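Local coordinates for mannan endo-1,4-beta-mannosidase (Bacillus subtilis, PDB 3CBW), which catalyses the random endo-hydrolysis of beta-1,4-mannosidic linkages in mannans, galactomannans and glucomannans and takes part in glucomannan degradation, at residues 38-43 against 325-330; 85-90 against 149-154; 232-237 against 262-267. The protein carries 3 engineered substitutions. All blocks are in the same frame, centred on the assembly; numbering follows the deposited sequence. Where two conformers were deposited one is given.

Contact 1: residues 38-43 against 325-330; sequences ENRVLS and DSWTLN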
loop_
_atom_site.group_PDB
_atom_site.type_symbol
_atom_site.label_atom_id
_atom_site.label_comp_id
_atom_site.label_asym_id
_atom_site.label_seq_id
_atom_site.Cartn_x
_atom_site.Cartn_y
_atom_site.Cartn_z
ATOM N N GLU A 38 17.343 7.797 -14.593
ATOM C CA GLU A 38 17.677 7.906 -13.176
ATOM C C GLU A 38 16.441 8.420 -12.458
ATOM O O GLU A 38 15.466 8.776 -13.122
ATOM C CB GLU A 38 18.870 8.853 -12.966
ATOM C CG GLU A 38 18.615 10.314 -13.303
ATOM C CD GLU A 38 19.871 11.151 -13.159
ATOM O OE1 GLU A 38 19.962 11.943 -12.194
ATOM O OE2 GLU A 38 20.780 10.997 -14.005
ATOM N N ASN A 39 16.475 8.466 -11.125
ATOM C CA ASN A 39 15.345 9.003 -10.344
ATOM C C ASN A 39 14.023 8.381 -10.785
ATOM O O ASN A 39 13.069 9.075 -11.146
ATOM C CB ASN A 39 15.259 10.533 -10.479
ATOM C CG ASN A 39 16.187 11.274 -9.524
ATOM O OD1 ASN A 39 15.920 12.422 -9.158
ATOM N ND2 ASN A 39 17.268 10.634 -9.116
ATOM N N ARG A 40 13.975 7.057 -10.743
ATOM C CA ARG A 40 12.866 6.311 -11.334
ATOM C C ARG A 40 12.191 5.321 -10.386
ATOM O O ARG A 40 11.249 4.635 -10.783
ATOM C CB ARG A 40 13.305 5.618 -12.625
ATOM C CG ARG A 40 14.556 4.785 -12.502
ATOM C CD ARG A 40 14.931 4.211 -13.852
ATOM N NE ARG A 40 14.100 3.069 -14.200
ATOM C CZ ARG A 40 14.237 2.356 -15.311
ATOM N NH1 ARG A 40 15.138 2.710 -16.223
ATOM N NH2 ARG A 40 13.478 1.290 -15.507
ATOM N N VAL A 41 12.671 5.255 -9.144
ATOM C CA VAL A 41 12.068 4.401 -8.120
ATOM C C VAL A 41 11.927 5.228 -6.856
ATOM O O VAL A 41 12.936 5.615 -6.255
ATOM C CB VAL A 41 12.923 3.141 -7.804
ATOM C CG1 VAL A 41 12.214 2.265 -6.779
ATOM C CG2 VAL A 41 13.209 2.332 -9.047
ATOM N N LEU A 42 10.691 5.521 -6.455
ATOM C CA LEU A 42 10.486 6.256 -5.215
ATOM C C LEU A 42 10.862 5.405 -4.009
ATOM O O LEU A 42 10.467 4.248 -3.916
ATOM C CB LEU A 42 9.036 6.714 -5.064
ATOM C CG LEU A 42 8.673 8.063 -5.681
ATOM C CD1 LEU A 42 8.791 8.014 -7.190
ATOM C CD2 LEU A 42 7.268 8.462 -5.288
ATOM N N SER A 43 11.603 5.987 -3.077
ATOM C CA SER A 43 11.802 5.362 -1.776
ATOM C C SER A 43 10.543 5.510 -0.926
ATOM O O SER A 43 9.694 6.371 -1.176
ATOM C CB SER A 43 13.000 5.992 -1.084
ATOM O OG SER A 43 12.773 7.381 -0.936
ATOM N N ASP A 325 21.466 5.688 -4.488
ATOM C CA ASP A 325 21.519 5.104 -5.821
ATOM C C ASP A 325 20.933 6.090 -6.826
ATOM O O ASP A 325 19.960 6.781 -6.521
ATOM C CB ASP A 325 20.746 3.792 -5.873
ATOM C CG ASP A 325 21.059 2.999 -7.120
ATOM O OD1 ASP A 325 20.485 3.316 -8.182
ATOM O OD2 ASP A 325 21.923 2.087 -7.059
ATOM N N SER A 326 21.512 6.159 -8.020
ATOM C CA SER A 326 21.020 7.088 -9.043
ATOM C C SER A 326 19.546 6.835 -9.395
ATOM O O SER A 326 18.848 7.744 -9.819
ATOM C CB SER A 326 21.879 7.039 -10.302
ATOM O OG SER A 326 21.799 5.770 -10.893
ATOM N N TRP A 327 19.080 5.602 -9.221
ATOM C CA TRP A 327 17.681 5.278 -9.506
ATOM C C TRP A 327 16.690 5.761 -8.458
ATOM O O TRP A 327 15.506 5.904 -8.766
ATOM C CB TRP A 327 17.517 3.778 -9.672
ATOM C CG TRP A 327 17.924 3.244 -11.013
ATOM C CD1 TRP A 327 19.016 3.603 -11.757
ATOM C CD2 TRP A 327 17.242 2.235 -11.758
ATOM N NE1 TRP A 327 19.043 2.877 -12.927
ATOM C CE2 TRP A 327 17.972 2.024 -12.948
ATOM C CE3 TRP A 327 16.084 1.480 -11.531
ATOM C CZ2 TRP A 327 17.571 1.096 -13.921
ATOM C CZ3 TRP A 327 15.686 0.561 -12.495
ATOM C CH2 TRP A 327 16.434 0.370 -13.673
ATOM N N THR A 328 17.155 5.990 -7.237
ATOM C CA THR A 328 16.236 6.241 -6.126
ATOM C C THR A 328 15.792 7.701 -6.083
ATOM O O THR A 328 16.613 8.615 -6.099
ATOM C CB THR A 328 16.882 5.806 -4.810
ATOM O OG1 THR A 328 17.290 4.442 -4.938
ATOM C CG2 THR A 328 15.904 5.927 -3.649
ATOM N N LEU A 329 14.480 7.902 -6.027
ATOM C CA LEU A 329 13.890 9.221 -5.945
ATOM C C LEU A 329 13.357 9.424 -4.530
ATOM O O LEU A 329 12.503 8.662 -4.059
ATOM C CB LEU A 329 12.781 9.320 -6.993
ATOM C CG LEU A 329 12.159 10.683 -7.278
ATOM C CD1 LEU A 329 11.486 10.690 -8.647
ATOM C CD2 LEU A 329 11.181 11.115 -6.185
ATOM N N ASN A 330 13.855 10.462 -3.861
ATOM C CA ASN A 330 13.552 10.708 -2.460
ATOM C C ASN A 330 12.645 11.917 -2.265
ATOM O O ASN A 330 12.305 12.615 -3.227
ATOM C CB ASN A 330 14.862 10.846 -1.680
ATOM C CG ASN A 330 15.680 9.579 -1.739
ATOM O OD1 ASN A 330 15.148 8.485 -1.571
ATOM N ND2 ASN A 330 16.965 9.708 -2.007
HETATM O O HOH W 1 20.083 10.421 -9.573
HETATM O O HOH W 2 17.915 11.030 -6.300
#

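Contact 2: residues 85-90 against 149-154; sequences ANIEDS and NAMLSK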
loop_
_atom_site.group_PDB
_atom_site.type_symbol
_atom_site.label_atom_id
_atom_site.label_comp_id
_atom_site.label_asym_id
_atom_site.label_seq_id
_atom_site.Cartn_x
_atom_site.Cartn_y
_atom_site.Cartn_z
ATOM N N ALA A 85 -15.033 -1.877 22.259
ATOM C CA ALA A 85 -16.480 -1.815 22.496
ATOM C C ALA A 85 -17.270 -1.804 21.187
ATOM O O ALA A 85 -18.279 -2.500 21.044
ATOM C CB ALA A 85 -16.836 -0.595 23.355
ATOM N N ASN A 86 -16.789 -1.014 20.230
ATOM C CA ASN A 86 -17.352 -0.960 18.890
ATOM C C ASN A 86 -16.223 -1.297 17.931
ATOM O O ASN A 86 -15.090 -0.858 18.134
ATOM C CB ASN A 86 -17.923 0.433 18.591
ATOM C CG ASN A 86 -19.112 0.781 19.475
ATOM O OD1 ASN A 86 -20.028 -0.018 19.640
ATOM N ND2 ASN A 86 -19.102 1.987 20.036
ATOM N N ILE A 87 -16.516 -2.096 16.912
ATOM C CA ILE A 87 -15.469 -2.526 15.980
ATOM C C ILE A 87 -14.707 -1.352 15.343
ATOM O O ILE A 87 -13.493 -1.428 15.163
ATOM C CB ILE A 87 -16.012 -3.507 14.914
ATOM C CG1 ILE A 87 -14.847 -4.168 14.169
ATOM C CG2 ILE A 87 -17.025 -2.822 13.964
ATOM C CD1 ILE A 87 -15.252 -5.384 13.391
ATOM N N GLU A 88 -15.407 -0.259 15.057
ATOM C CA GLU A 88 -14.769 0.895 14.429
ATOM C C GLU A 88 -13.792 1.649 15.345
ATOM O O GLU A 88 -13.030 2.491 14.862
ATOM C CB GLU A 88 -15.795 1.826 13.760
ATOM C CG GLU A 88 -16.691 2.596 14.717
ATOM C CD GLU A 88 -17.952 1.839 15.153
ATOM O OE1 GLU A 88 -18.011 0.587 15.069
ATOM O OE2 GLU A 88 -18.907 2.513 15.601
ATOM N N ASP A 89 -13.783 1.338 16.646
ATOM C CA ASP A 89 -12.791 1.917 17.559
ATOM C C ASP A 89 -11.364 1.499 17.175
ATOM O O ASP A 89 -10.387 2.144 17.574
ATOM C CB ASP A 89 -13.060 1.506 19.013
ATOM C CG ASP A 89 -14.397 1.997 19.542
ATOM O OD1 ASP A 89 -15.018 2.893 18.936
ATOM O OD2 ASP A 89 -14.823 1.462 20.590
ATOM N N SER A 90 -11.248 0.402 16.431
ATOM C CA SER A 90 -9.973 -0.044 15.890
ATOM C C SER A 90 -9.373 0.939 14.879
ATOM O O SER A 90 -8.187 0.880 14.624
ATOM C CB SER A 90 -10.130 -1.428 15.243
ATOM O OG SER A 90 -10.963 -1.383 14.094
ATOM N N ASN A 149 -19.313 -1.848 7.236
ATOM C CA ASN A 149 -19.647 -0.492 6.836
ATOM C C ASN A 149 -19.339 0.565 7.891
ATOM O O ASN A 149 -18.951 1.676 7.546
ATOM C CB ASN A 149 -21.087 -0.419 6.339
ATOM C CG ASN A 149 -21.251 -1.060 4.979
ATOM O OD1 ASN A 149 -20.299 -1.126 4.192
ATOM N ND2 ASN A 149 -22.458 -1.524 4.685
ATOM N N ALA A 150 -19.449 0.206 9.172
ATOM C CA ALA A 150 -19.055 1.114 10.250
ATOM C C ALA A 150 -17.566 1.449 10.188
ATOM O O ALA A 150 -17.158 2.601 10.383
ATOM C CB ALA A 150 -19.416 0.535 11.614
ATOM N N MET A 151 -16.743 0.441 9.918
ATOM C CA MET A 151 -15.308 0.682 9.724
ATOM C C MET A 151 -15.053 1.542 8.490
ATOM O O MET A 151 -14.282 2.498 8.530
ATOM C CB MET A 151 -14.544 -0.637 9.592
ATOM C CG MET A 151 -14.479 -1.501 10.876
ATOM S SD MET A 151 -13.311 -2.950 10.814
ATOM C CE MET A 151 -14.041 -3.896 9.459
ATOM N N LEU A 152 -15.692 1.187 7.384
ATOM C CA LEU A 152 -15.470 1.922 6.146
ATOM C C LEU A 152 -15.873 3.385 6.299
ATOM O O LEU A 152 -15.214 4.267 5.758
ATOM C CB LEU A 152 -16.219 1.277 4.979
ATOM C CG LEU A 152 -15.850 -0.176 4.633
ATOM C CD1 LEU A 152 -16.596 -0.627 3.389
ATOM C CD2 LEU A 152 -14.344 -0.357 4.458
ATOM N N SER A 153 -16.959 3.649 7.024
ATOM C CA SER A 153 -17.426 5.011 7.213
ATOM C C SER A 153 -16.397 5.844 7.952
ATOM O O SER A 153 -16.140 6.985 7.582
ATOM C CB SER A 153 -18.751 5.018 7.969
ATOM O OG SER A 153 -19.257 6.332 8.042
ATOM N N LYS A 154 -15.797 5.277 8.996
ATOM C CA LYS A 154 -14.807 6.010 9.767
ATOM C C LYS A 154 -13.524 6.230 8.956
ATOM O O LYS A 154 -12.914 7.291 9.027
ATOM C CB LYS A 154 -14.519 5.292 11.088
ATOM C CG LYS A 154 -13.778 6.150 12.084
ATOM C CD LYS A 154 -13.638 5.464 13.430
ATOM C CE LYS A 154 -12.840 6.337 14.368
ATOM N NZ LYS A 154 -12.558 5.621 15.652
HETATM O O HOH W 3 -14.875 4.714 16.936
#

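Contact 3: residues 232-237 against 262-267; sequences FKTDFY and DQLTAL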
loop_
_atom_site.group_PDB
_atom_site.type_symbol
_atom_site.label_atom_id
_atom_site.label_comp_id
_atom_site.label_asym_id
_atom_site.label_seq_id
_atom_site.Cartn_x
_atom_site.Cartn_y
_atom_site.Cartn_z
ATOM N N PHE A 232 -0.945 -17.576 -6.676
ATOM C CA PHE A 232 -2.195 -16.935 -7.076
ATOM C C PHE A 232 -2.118 -15.422 -7.088
ATOM O O PHE A 232 -3.084 -14.750 -6.734
ATOM C CB PHE A 232 -3.381 -17.397 -6.205
ATOM C CG PHE A 232 -3.374 -18.870 -5.899
ATOM C CD1 PHE A 232 -3.364 -19.814 -6.919
ATOM C CD2 PHE A 232 -3.358 -19.306 -4.581
ATOM C CE1 PHE A 232 -3.335 -21.180 -6.622
ATOM C CE2 PHE A 232 -3.335 -20.655 -4.276
ATOM C CZ PHE A 232 -3.318 -21.595 -5.293
ATOM N N LYS A 233 -0.989 -14.879 -7.521
ATOM C CA LYS A 233 -0.803 -13.433 -7.467
ATOM C C LYS A 233 -1.803 -12.671 -8.305
ATOM O O LYS A 233 -2.167 -11.563 -7.939
ATOM C CB LYS A 233 0.591 -13.028 -7.933
ATOM C CG LYS A 233 1.649 -12.986 -6.875
ATOM C CD LYS A 233 2.484 -14.210 -6.958
ATOM C CE LYS A 233 3.652 -14.180 -6.003
ATOM N NZ LYS A 233 4.184 -15.547 -5.881
ATOM N N THR A 234 -2.225 -13.233 -9.436
ATOM C CA THR A 234 -3.167 -12.541 -10.315
ATOM C C THR A 234 -4.603 -13.018 -10.211
ATOM O O THR A 234 -5.490 -12.339 -10.710
ATOM C CB THR A 234 -2.744 -12.600 -11.794
ATOM O OG1 THR A 234 -2.775 -13.955 -12.253
ATOM C CG2 THR A 234 -1.357 -12.005 -11.987
ATOM N N ASP A 235 -4.848 -14.162 -9.568
ATOM C CA ASP A 235 -6.200 -14.707 -9.517
ATOM C C ASP A 235 -7.151 -13.790 -8.759
ATOM O O ASP A 235 -8.336 -13.745 -9.062
ATOM C CB ASP A 235 -6.210 -16.118 -8.911
ATOM C CG ASP A 235 -5.580 -17.162 -9.826
ATOM O OD1 ASP A 235 -5.394 -16.900 -11.031
ATOM O OD2 ASP A 235 -5.274 -18.262 -9.325
ATOM N N PHE A 236 -6.623 -13.042 -7.798
ATOM C CA PHE A 236 -7.433 -12.159 -6.975
ATOM C C PHE A 236 -7.657 -10.774 -7.578
ATOM O O PHE A 236 -8.330 -9.951 -6.983
ATOM C CB PHE A 236 -6.778 -12.015 -5.607
ATOM C CG PHE A 236 -6.846 -13.255 -4.762
ATOM C CD1 PHE A 236 -7.952 -13.489 -3.960
ATOM C CD2 PHE A 236 -5.792 -14.154 -4.741
ATOM C CE1 PHE A 236 -8.020 -14.617 -3.165
ATOM C CE2 PHE A 236 -5.856 -15.273 -3.955
ATOM C CZ PHE A 236 -6.972 -15.504 -3.166
ATOM N N TYR A 237 -7.105 -10.527 -8.754
ATOM C CA TYR A 237 -7.168 -9.190 -9.344
ATOM C C TYR A 237 -8.613 -8.838 -9.652
ATOM O O TYR A 237 -9.271 -9.551 -10.391
ATOM C CB TYR A 237 -6.368 -9.200 -10.626
ATOM C CG TYR A 237 -6.238 -7.894 -11.352
ATOM C CD1 TYR A 237 -5.621 -6.791 -10.763
ATOM C CD2 TYR A 237 -6.667 -7.783 -12.673
ATOM C CE1 TYR A 237 -5.459 -5.601 -11.462
ATOM C CE2 TYR A 237 -6.506 -6.610 -13.380
ATOM C CZ TYR A 237 -5.898 -5.528 -12.770
ATOM O OH TYR A 237 -5.722 -4.379 -13.486
ATOM N N ASP A 262 6.744 -10.689 -13.234
ATOM C CA ASP A 262 6.319 -10.906 -14.614
ATOM C C ASP A 262 4.797 -10.935 -14.728
ATOM O O ASP A 262 4.232 -10.261 -15.582
ATOM C CB ASP A 262 6.891 -12.219 -15.155
ATOM C CG ASP A 262 8.388 -12.156 -15.403
ATOM O OD1 ASP A 262 8.928 -11.045 -15.558
ATOM O OD2 ASP A 262 9.009 -13.242 -15.490
ATOM N N GLN A 263 4.164 -11.716 -13.852
ATOM C CA GLN A 263 2.697 -11.879 -13.793
ATOM C C GLN A 263 1.973 -10.551 -13.566
ATOM O O GLN A 263 0.941 -10.274 -14.182
ATOM C CB GLN A 263 2.278 -12.842 -12.659
ATOM C CG GLN A 263 2.817 -14.271 -12.695
ATOM C CD GLN A 263 4.028 -14.453 -11.796
ATOM O OE1 GLN A 263 5.116 -13.930 -12.080
ATOM N NE2 GLN A 263 3.851 -15.203 -10.709
ATOM N N LEU A 264 2.495 -9.727 -12.664
ATOM C CA LEU A 264 1.825 -8.474 -12.315
ATOM C C LEU A 264 2.058 -7.374 -13.340
ATOM O O LEU A 264 1.121 -6.686 -13.731
ATOM C CB LEU A 264 2.187 -8.031 -10.895
ATOM C CG LEU A 264 1.619 -8.954 -9.815
ATOM C CD1 LEU A 264 2.198 -8.557 -8.481
ATOM C CD2 LEU A 264 0.087 -8.919 -9.773
ATOM N N THR A 265 3.290 -7.231 -13.824
ATOM C CA THR A 265 3.548 -6.233 -14.863
ATOM C C THR A 265 2.744 -6.536 -16.139
ATOM O O THR A 265 2.369 -5.618 -16.865
ATOM C CB THR A 265 5.047 -6.086 -15.209
ATOM O OG1 THR A 265 5.580 -7.360 -15.584
ATOM C CG2 THR A 265 5.831 -5.533 -14.030
ATOM N N ALA A 266 2.445 -7.814 -16.362
ATOM C CA ALA A 266 1.657 -8.240 -17.529
ATOM C C ALA A 266 0.219 -7.692 -17.514
ATOM O O ALA A 266 -0.454 -7.648 -18.555
ATOM C CB ALA A 266 1.640 -9.754 -17.620
ATOM N N LEU A 267 -0.251 -7.264 -16.339
ATOM C CA LEU A 267 -1.583 -6.671 -16.212
ATOM C C LEU A 267 -1.654 -5.250 -16.779
ATOM O O LEU A 267 -2.718 -4.630 -16.798
ATOM C CB LEU A 267 -2.022 -6.711 -14.745
ATOM C CG LEU A 267 -2.187 -8.120 -14.161
ATOM C CD1 LEU A 267 -2.531 -8.056 -12.667
ATOM C CD2 LEU A 267 -3.241 -8.924 -14.930
HETATM O O HOH W 4 -5.280 -4.861 -16.138
#

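Contact 1: residues 38-43 against 325-330
The guanidinium of Arg40 lies flat on the indole of Trp327. The stack sits beside a short parallel pairing, in which strand 328-329 joins the start of strand 41-49, the first strand of the (beta/alpha)8 barrel. The guanidinium and ring planes are 11° apart, and CZ of Arg40 stands 3.4 Å from CH2 of Trp327. CD of Arg40 lies 3.7 Å from the centroid of the six-membered ring of Trp327, over its face. The stack is therefore CH-pi at the aliphatic part and cation-pi at the charged end. The arginine chain is extended at chi2 and bends at chi3 (-78°), which lets the guanidinium follow the ring. Pro299 O holds its NH2. Near the ring plane, CG2 of Val41 touches CE3 of Trp327 at 3.9 Å.

Ahead of the strands, Asn39 N meets Ser326 O at 2.8 Å in a nearly straight bond. A water lies within reach of both Ser326 O and Glu38 OE1. Trp327 O accepts from both Arg40 N and Val41 N, which reach it from opposite faces of its carbonyl plane. The parallel pairing follows: Leu329 N gives its hydrogen to Val41 O, and Ser43 N to Leu329 O.

Leu42 and Leu329 share one face of the sheet. They run side by side, CG of Leu42 4.0 Å from CD2 of Leu329, and Trp29 of helix 21-32 packs on both. CD1 of Leu329 also reaches Asn39 O. At the far end, Ser43 OG donates to OD1 of Asn330 at 2.7 Å, on a lone pair in the amide plane.

Contact 2: residues 85-90 against 149-154
Ala150 is the first residue of 149-154 to touch the loop 85-90. Its CB meets OE1 of Glu88 at 3.7 Å. Its carbonyl O lies at the same distance, 3.7 Å, from CB of Glu88. The glutamate bends at chi2 (-86°), which folds its carboxylate back over the alanine methyl instead of letting it run straight out.

Met151 comes next and is buried. Its side chain crosses that of Ile87, with SD of Met151 3.9 Å from CG1 of Ile87. Ala116 touches both Ile87 and Met151 and adds to this apolar patch.

Ala150 and Met151 belong to helix 143-163 of the (beta/alpha)8 barrel, which lies between its third and fourth strands. The loop they meet follows the second strand, 72-79, and makes a 3-10 turn at 87-90. Inside that turn Ile87 O accepts from both the N and the OG of Ser90. The Ser90 side chain is about 8 Å from that of His114, a probable substrate-binding residue.

Lys154 lies one turn further on. Its chain is extended beyond CG and passes CB of Glu88, with CD of Lys154 3.4 Å from Glu88 O. NZ of Lys154 donates to Glu88 O at 3.3 Å, from above the carbonyl plane, and also to Ile91 O. A methionine in its place would probably leave both carbonyls without this donor and break the water link to Asp89. In that link one water lies 2.8 Å from NZ of Lys154 and donates to OD1 of Asp89.

Contact 3: residues 232-237 against 262-267
Tyr237 sets its ring over the methyl end of Leu267. From CB, the bond to CG runs anti to the backbone N (chi1 -177°), and this carries the ring out to the leucine. CG of Tyr237 lies 3.9 Å from CD1 of Leu267. The ring atom CD1 of Tyr237 is nearest, 3.8 Å from the same methyl of Leu267, while CE1 and CD2 follow slightly further off. The leucine methyl thus stands above the middle of the ring, 10° off its normal, in a CH-pi contact. At the tip, OH of Tyr237 meets a water at 2.7 Å, and that water donates to Leu267 O. Tyr224 makes an edge-to-face contact with the same tyrosine.

CG2 of Thr234 touches Gln263 O at 3.6 Å and CB of Gln263 at 3.8 Å, and CD2 of Leu264 and CD1 of Leu267 lie just beyond. The aliphatic part of Lys233 passes at a slant to Gln263, CD of Lys233 4.1 Å from NE2 of Gln263. Its NZ leads away to Asn259 OD1, Arg230 O and Ala228 O. Gln263 NE2 donates to the same Asn259 OD1.

The segment 232-237 is in the loop between the fifth and sixth strands of the (beta/alpha)8 barrel. Segment 262-267 takes in most of the short helix 261-265, which follows the sixth, and the residues after it. Lys233 is about 10 Å, side chain to side chain, from Glu176, the probable proton donor.

Methyl groups and one ring face do the joining here. The polar links between the segments are indirect, through one water and through Asn259, so the segments probably rest on shape fit more than on direct polar bonds.

Overall arrangement
All three contacts belong to one barrel domain, yet they hold different elements. Contact 1 pairs two strands through backbone hydrogen bonds. Contact 2 sets a loop against a helix, and contact 3 a loop against a short helix and the turn after it. Contact 1 mixes buried strand residues with an exposed edge at Glu38 and Ser326. Contacts 2 and 3 combine buried and partly exposed residues at the barrel's periphery. Contacts 2 and 3 fall in series within the span closed by contact 1. Contacts 1 and 2 have centres about 38 Å apart, on opposite sides of the chain centre. Contact 1 carries a cation-pi stack and contact 2 a lysine bonded to carbonyl oxygens, whereas contact 3 joins mainly apolar atoms.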